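Local coordinates for 4-alpha-glucanotransferase (Streptococcus agalactiae, PDB 6M6T), which belongs, as an amylomaltase or disproportionating enzyme, to a 4-alpha-glucanotransferase family built on the TIM-barrel fold, at residues F43-P48 with Q212-M217. Numbering follows the deposited sequence.
Sequences FWQILP and QIIGDM
Phe43, Trp44 and Gln45 pair in parallel with Gln212, Ile213 and Ile214, the two strands running at 23° to each other and 4.6 Å apart at the closest approach of their axes. Trp44 N donates to Gln212 O at 2.9 Å, Trp44 O accepts from Ile214 N, and Ile46 N closes the run with a longer bond of 3.2 Å to Ile214 O. On the face that carries Phe43, Gln45 and Ile214, the isoleucine is the hub: its CD1 sits 3.6 Å from Phe43 CB and also meets Gln45 CB, while Gln45 CG lies against Ile214 CB. Phe43 runs alongside Gln212, with its CD1 3.7 Å from Gln212 CB. The extended Gln45 chain carries OE1 on to a hydrogen bond with Tyr392 OH. On the other face, Ile213 has CG1 anti to its carbonyl carbon (chi1 -59°), and with chi2 at -63° its CD1 comes to 3.6 Å from Trp44 CB; the indole NE1 donates a hydrogen bond to Met11 O. Beyond the paired residues, Pro48 lies beside Asp216, CG to CB 3.6 Å. In the buried Asp216 carboxylate, OD2 is hydrogen-bonded to Tyr59 OH and OD1 salt-bridged to Arg294. The Asp216 side chain lies about 6 Å from the bound 1,5-anhydro-D-glucitol. These are neighbouring parallel strands of the TIM barrel, their C-terminal ends leading toward the glycan pocket.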
ATOM      1  N   PHE A  43      -8.004   4.615 -13.730  1.00 41.26           N
ATOM      2  CA  PHE A  43      -7.348   3.897 -12.646  1.00 41.10           C
ATOM      3  C   PHE A  43      -7.676   4.501 -11.292  1.00 38.68           C
ATOM      4  O   PHE A  43      -7.798   5.722 -11.149  1.00 40.06           O
ATOM      5  CB  PHE A  43      -5.809   3.872 -12.843  1.00 39.94           C
ATOM      6  CG  PHE A  43      -5.380   3.137 -14.074  1.00 37.68           C
ATOM      7  CD1 PHE A  43      -5.679   1.794 -14.239  1.00 42.17           C
ATOM      8  CD2 PHE A  43      -4.709   3.792 -15.083  1.00 38.43           C
ATOM      9  CE1 PHE A  43      -5.303   1.117 -15.394  1.00 43.96           C
ATOM     10  CE2 PHE A  43      -4.332   3.123 -16.246  1.00 40.40           C
ATOM     11  CZ  PHE A  43      -4.635   1.792 -16.403  1.00 39.72           C
ATOM     12  N   TRP A  44      -7.810   3.613 -10.303  1.00 39.90           N
ATOM     13  CA  TRP A  44      -7.797   3.937  -8.875  1.00 37.18           C
ATOM     14  C   TRP A  44      -6.557   3.259  -8.310  1.00 44.55           C
ATOM     15  O   TRP A  44      -6.482   2.022  -8.301  1.00 44.29           O
ATOM     16  CB  TRP A  44      -9.067   3.432  -8.169  1.00 37.09           C
ATOM     17  CG  TRP A  44      -9.210   3.875  -6.744  1.00 34.06           C
ATOM     18  CD1 TRP A  44      -8.317   4.608  -6.033  1.00 37.19           C
ATOM     19  CD2 TRP A  44     -10.331   3.644  -5.861  1.00 39.30           C
ATOM     20  NE1 TRP A  44      -8.791   4.832  -4.757  1.00 40.48           N
ATOM     21  CE2 TRP A  44     -10.029   4.265  -4.633  1.00 35.55           C
ATOM     22  CE3 TRP A  44     -11.558   2.985  -5.994  1.00 37.63           C
ATOM     23  CZ2 TRP A  44     -10.896   4.242  -3.551  1.00 32.98           C
ATOM     24  CZ3 TRP A  44     -12.403   2.946  -4.903  1.00 42.65           C
ATOM     25  CH2 TRP A  44     -12.067   3.569  -3.697  1.00 38.18           C
ATOM     26  N   GLN A  45      -5.569   4.048  -7.879  1.00 41.08           N
ATOM     27  CA  GLN A  45      -4.425   3.494  -7.163  1.00 41.50           C
ATOM     28  C   GLN A  45      -4.678   3.607  -5.663  1.00 41.60           C
ATOM     29  O   GLN A  45      -4.932   4.704  -5.146  1.00 37.48           O
ATOM     30  CB  GLN A  45      -3.120   4.198  -7.530  1.00 39.87           C
ATOM     31  CG  GLN A  45      -1.868   3.502  -6.959  1.00 37.28           C
ATOM     32  CD  GLN A  45      -0.574   3.912  -7.661  1.00 45.95           C
ATOM     33  OE1 GLN A  45      -0.575   4.690  -8.626  1.00 38.45           O
ATOM     34  NE2 GLN A  45       0.539   3.385  -7.180  1.00 47.19           N
ATOM     35  N   ILE A  46      -4.604   2.479  -4.969  1.00 33.24           N
ATOM     36  CA  ILE A  46      -4.672   2.448  -3.519  1.00 38.62           C
ATOM     37  C   ILE A  46      -3.288   2.091  -2.963  1.00 49.78           C
ATOM     38  O   ILE A  46      -2.349   1.771  -3.705  1.00 49.69           O
ATOM     39  CB  ILE A  46      -5.757   1.462  -3.023  1.00 44.02           C
ATOM     40  CG1 ILE A  46      -5.521   0.078  -3.638  1.00 41.99           C
ATOM     41  CG2 ILE A  46      -7.158   1.965  -3.389  1.00 42.39           C
ATOM     42  CD1 ILE A  46      -6.007  -1.071  -2.802  1.00 49.52           C
ATOM     43  N   LEU A  47      -3.165   2.170  -1.631  1.00 46.54           N
ATOM     44  CA  LEU A  47      -1.999   1.673  -0.897  1.00 35.57           C
ATOM     45  C   LEU A  47      -2.187   0.171  -0.688  1.00 38.41           C
ATOM     46  O   LEU A  47      -3.089  -0.447  -1.261  1.00 36.16           O
ATOM     47  CB  LEU A  47      -1.830   2.482   0.382  1.00 34.54           C
ATOM     48  CG  LEU A  47      -1.585   3.982   0.182  1.00 40.96           C
ATOM     49  CD1 LEU A  47      -0.707   4.500   1.303  1.00 41.60           C
ATOM     50  CD2 LEU A  47      -0.961   4.335  -1.157  1.00 42.79           C
ATOM     51  N   PRO A  48      -1.285  -0.510   0.025  1.00 48.17           N
ATOM     52  CA  PRO A  48      -1.523  -1.937   0.263  1.00 43.50           C
ATOM     53  C   PRO A  48      -2.687  -2.142   1.212  1.00 43.19           C
ATOM     54  O   PRO A  48      -2.962  -1.325   2.097  1.00 45.94           O
ATOM     55  CB  PRO A  48      -0.207  -2.430   0.876  1.00 41.29           C
ATOM     56  CG  PRO A  48       0.788  -1.435   0.510  1.00 41.62           C
ATOM     57  CD  PRO A  48       0.066  -0.134   0.496  1.00 46.02           C
ATOM     58  N   GLN A 212     -10.210   0.365 -13.216  1.00 47.08           N
ATOM     59  CA  GLN A 212      -9.200  -0.632 -12.878  1.00 40.06           C
ATOM     60  C   GLN A 212      -8.391  -0.203 -11.656  1.00 42.84           C
ATOM     61  O   GLN A 212      -8.076   0.984 -11.498  1.00 41.60           O
ATOM     62  CB  GLN A 212      -8.272  -0.861 -14.061  1.00 43.55           C
ATOM     63  CG  GLN A 212      -8.981  -1.239 -15.349  1.00 52.88           C
ATOM     64  CD  GLN A 212      -8.441  -2.523 -15.930  1.00 56.22           C
ATOM     65  OE1 GLN A 212      -7.291  -2.580 -16.386  1.00 54.03           O
ATOM     66  NE2 GLN A 212      -9.258  -3.577 -15.892  1.00 57.06           N
ATOM     67  N   ILE A 213      -8.033  -1.184 -10.806  1.00 39.61           N
ATOM     68  CA  ILE A 213      -7.360  -0.949  -9.524  1.00 39.27           C
ATOM     69  C   ILE A 213      -5.865  -1.234  -9.644  1.00 42.46           C
ATOM     70  O   ILE A 213      -5.457  -2.338 -10.032  1.00 43.12           O
ATOM     71  CB  ILE A 213      -7.971  -1.816  -8.407  1.00 40.80           C
ATOM     72  CG1 ILE A 213      -9.456  -1.500  -8.246  1.00 38.98           C
ATOM     73  CG2 ILE A 213      -7.214  -1.623  -7.089  1.00 30.24           C
ATOM     74  CD1 ILE A 213      -9.707  -0.066  -7.824  1.00 37.95           C
ATOM     75  N   ILE A 214      -5.047  -0.255  -9.273  1.00 41.56           N
ATOM     76  CA  ILE A 214      -3.613  -0.463  -9.100  1.00 44.16           C
ATOM     77  C   ILE A 214      -3.351  -0.732  -7.621  1.00 42.25           C
ATOM     78  O   ILE A 214      -3.385   0.185  -6.793  1.00 39.82           O
ATOM     79  CB  ILE A 214      -2.788   0.736  -9.583  1.00 43.28           C
ATOM     80  CG1 ILE A 214      -3.290   1.265 -10.918  1.00 44.02           C
ATOM     81  CG2 ILE A 214      -1.351   0.365  -9.693  1.00 37.31           C
ATOM     82  CD1 ILE A 214      -2.888   2.720 -11.136  1.00 46.77           C
ATOM     83  N   GLY A 215      -3.073  -1.990  -7.300  1.00 43.43           N
ATOM     84  CA  GLY A 215      -2.625  -2.343  -5.970  1.00 51.67           C
ATOM     85  C   GLY A 215      -1.115  -2.171  -5.760  1.00 54.69           C
ATOM     86  O   GLY A 215      -0.314  -2.135  -6.695  1.00 44.07           O
ATOM     87  N   ASP A 216      -0.754  -2.059  -4.482  1.00 55.13           N
ATOM     88  CA  ASP A 216       0.616  -1.885  -4.014  1.00 54.79           C
ATOM     89  C   ASP A 216       1.081  -3.183  -3.363  1.00 50.57           C
ATOM     90  O   ASP A 216       0.372  -3.742  -2.518  1.00 49.52           O
ATOM     91  CB  ASP A 216       0.688  -0.730  -2.996  1.00 55.96           C
ATOM     92  CG  ASP A 216       1.828   0.267  -3.271  1.00 60.16           C
ATOM     93  OD1 ASP A 216       2.926  -0.164  -3.703  1.00 64.19           O
ATOM     94  OD2 ASP A 216       1.628   1.489  -3.033  1.00 59.76           O
ATOM     95  N   MET A 217       2.268  -3.652  -3.739  1.00 51.01           N
ATOM     96  CA  MET A 217       2.884  -4.807  -3.081  1.00 52.02           C
ATOM     97  C   MET A 217       4.151  -4.388  -2.348  1.00 51.22           C
ATOM     98  O   MET A 217       5.177  -4.098  -2.998  1.00 52.22           O
ATOM     99  CB  MET A 217       3.200  -5.909  -4.087  1.00 54.59           C
ATOM    100  CG  MET A 217       3.655  -7.213  -3.465  1.00 50.48           C
ATOM    101  SD  MET A 217       3.820  -8.495  -4.737  1.00 66.71           S
ATOM    102  CE  MET A 217       5.594  -8.548  -4.974  1.00 50.30           C
TER